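Side-chain contact in putative TetR family transcriptional regulator (PDB 3BQY), which probably binds DNA at regulatory sequences and represses or otherwise controls transcription: residues Q9-L14 / D21-R26. Numbering follows the deposited sequence.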
loop_
_atom_site.group_PDB
_atom_site.type_symbol
_atom_site.label_atom_id
_atom_site.label_comp_id
_atom_site.label_asym_id
_atom_site.label_seq_id
_atom_site.Cartn_x
_atom_site.Cartn_y
_atom_site.Cartn_z
ATOM N N GLN A 9 12.598 -18.951 9.508
ATOM C CA GLN A 9 13.009 -19.435 8.193
ATOM C C GLN A 9 11.997 -20.433 7.627
ATOM O O GLN A 9 11.635 -20.361 6.463
ATOM C CB GLN A 9 14.404 -20.070 8.248
ATOM C CG GLN A 9 14.974 -20.374 6.866
ATOM C CD GLN A 9 14.972 -19.155 5.934
ATOM O OE1 GLN A 9 15.701 -18.188 6.160
ATOM N NE2 GLN A 9 14.138 -19.196 4.887
ATOM N N THR A 10 11.555 -21.362 8.457
ATOM C CA THR A 10 10.535 -22.337 8.049
ATOM C C THR A 10 9.234 -21.637 7.614
ATOM O O THR A 10 8.642 -21.985 6.582
ATOM C CB THR A 10 10.300 -23.385 9.144
ATOM O OG1 THR A 10 11.531 -24.083 9.382
ATOM C CG2 THR A 10 9.237 -24.414 8.715
ATOM N N ALA A 11 8.820 -20.634 8.386
ATOM C CA ALA A 11 7.648 -19.837 8.065
ATOM C C ALA A 11 7.789 -19.111 6.723
ATOM O O ALA A 11 6.863 -19.126 5.908
ATOM C CB ALA A 11 7.333 -18.867 9.208
ATOM N N LEU A 12 8.957 -18.510 6.467
ATOM C CA LEU A 12 9.235 -17.900 5.169
ATOM C C LEU A 12 9.199 -18.928 4.019
ATOM O O LEU A 12 8.729 -18.611 2.923
ATOM C CB LEU A 12 10.597 -17.172 5.185
ATOM C CG LEU A 12 10.610 -15.918 6.090
ATOM C CD1 LEU A 12 12.044 -15.460 6.302
ATOM C CD2 LEU A 12 9.760 -14.776 5.515
ATOM N N ASP A 13 9.728 -20.128 4.267
ATOM C CA ASP A 13 9.636 -21.231 3.300
ATOM C C ASP A 13 8.169 -21.549 2.978
ATOM O O ASP A 13 7.788 -21.585 1.807
ATOM C CB ASP A 13 10.325 -22.486 3.853
ATOM C CG ASP A 13 11.858 -22.363 3.859
ATOM O OD1 ASP A 13 12.395 -21.477 3.158
ATOM O OD2 ASP A 13 12.524 -23.180 4.548
ATOM N N LEU A 14 7.359 -21.718 4.027
ATOM C CA LEU A 14 5.919 -22.002 3.903
ATOM C C LEU A 14 5.198 -20.905 3.127
ATOM O O LEU A 14 4.351 -21.176 2.275
ATOM C CB LEU A 14 5.265 -22.117 5.277
ATOM C CG LEU A 14 5.257 -23.431 6.023
ATOM C CD1 LEU A 14 4.407 -23.228 7.252
ATOM C CD2 LEU A 14 4.677 -24.571 5.149
ATOM N N ASP A 21 -2.230 -16.508 3.246
ATOM C CA ASP A 21 -3.529 -16.945 3.752
ATOM C C ASP A 21 -3.522 -18.354 4.364
ATOM O O ASP A 21 -4.334 -18.656 5.235
ATOM C CB ASP A 21 -4.592 -16.822 2.661
ATOM C CG ASP A 21 -4.868 -15.375 2.279
ATOM O OD1 ASP A 21 -4.660 -14.477 3.121
ATOM O OD2 ASP A 21 -5.311 -15.147 1.137
ATOM N N THR A 22 -2.591 -19.205 3.928
ATOM C CA THR A 22 -2.558 -20.601 4.407
ATOM C C THR A 22 -1.558 -20.760 5.551
ATOM O O THR A 22 -1.470 -21.828 6.152
ATOM C CB THR A 22 -2.152 -21.608 3.302
ATOM O OG1 THR A 22 -0.734 -21.493 3.070
ATOM C CG2 THR A 22 -2.885 -21.330 2.040
ATOM N N LEU A 23 -0.801 -19.711 5.837
ATOM C CA LEU A 23 0.190 -19.774 6.908
ATOM C C LEU A 23 -0.501 -19.704 8.265
ATOM O O LEU A 23 -1.004 -18.664 8.653
ATOM C CB LEU A 23 1.224 -18.651 6.769
ATOM C CG LEU A 23 2.298 -18.535 7.866
ATOM C CD1 LEU A 23 3.203 -19.756 7.860
ATOM C CD2 LEU A 23 3.115 -17.315 7.626
ATOM N N THR A 24 -0.533 -20.818 8.977
ATOM C CA THR A 24 -1.100 -20.853 10.329
ATOM C C THR A 24 -0.038 -21.389 11.284
ATOM O O THR A 24 0.913 -22.050 10.861
ATOM C CB THR A 24 -2.332 -21.781 10.396
ATOM O OG1 THR A 24 -1.924 -23.117 10.092
ATOM C CG2 THR A 24 -3.405 -21.343 9.419
HETATM N N MSE A 25 -0.214 -21.133 12.581
HETATM C CA MSE A 25 0.672 -21.726 13.577
HETATM C C MSE A 25 0.598 -23.257 13.484
HETATM O O MSE A 25 1.617 -23.923 13.594
HETATM C CB MSE A 25 0.318 -21.246 14.996
HETATM C CG MSE A 25 0.462 -19.745 15.147
HETATM SE SE MSE A 25 2.307 -19.157 15.005
HETATM C CE MSE A 25 2.817 -19.368 16.884
ATOM N N ARG A 26 -0.595 -23.806 13.268
ATOM C CA ARG A 26 -0.740 -25.260 13.117
ATOM C C ARG A 26 0.017 -25.762 11.883
ATOM O O ARG A 26 0.709 -26.781 11.959
ATOM C CB ARG A 26 -2.213 -25.680 13.070
ATOM C CG ARG A 26 -2.942 -25.319 14.390
ATOM C CD ARG A 26 -4.348 -25.886 14.502
ATOM N NE ARG A 26 -5.113 -25.261 15.587
ATOM C CZ ARG A 26 -5.037 -25.619 16.871
ATOM N NH1 ARG A 26 -4.218 -26.613 17.249
ATOM N NH2 ARG A 26 -5.782 -24.978 17.789
HETATM O O HOH W 1 1.893 -20.823 3.651
#
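Leu23, just ahead of helix 25-32, reaches to the side of helix 4-18 and meets Leu14 and Ala11 there. The touching is done by one methyl branch. CD1 of Leu23 lies 3.7 Å from CD1 of Leu14, and the same methyl sits 4.1 Å from CB of Leu14. This meeting of the two leucines is the tight part of the contact. Their side chains run at a slant to each other. Leu23 extends CG opposite its own backbone N (chi1 177°), which carries the branch inward to the helix. Ala11, one turn before Leu14, adds a looser flank: its CB is 4.4 Å from Leu23 CD1. All three residues are buried.

The side toward Thr22 is looser and polar. No direct hydrogen bond joins the two segments. Instead a water links them, 2.8 Å from Thr22 OG1 and giving a weak bond to the carbonyl O of Leu14. Thr22 OG1 also bonds to Ser18 and Gly19, so the turn after helix 4-18 is tied back to that helix's end. Thr22 is exposed, so this side faces solvent.

Thr24 then caps helix 25-32, its OG1 bonded to the backbone N of Arg27. This is the first helix of the predicted helix-turn-helix, so the contact joins its start to the preceding helix of the DNA-binding domain. Met53 of helix 46-57 packs on both Ala11 and Leu23, and Leu14 also touches Arg27 of helix 25-32.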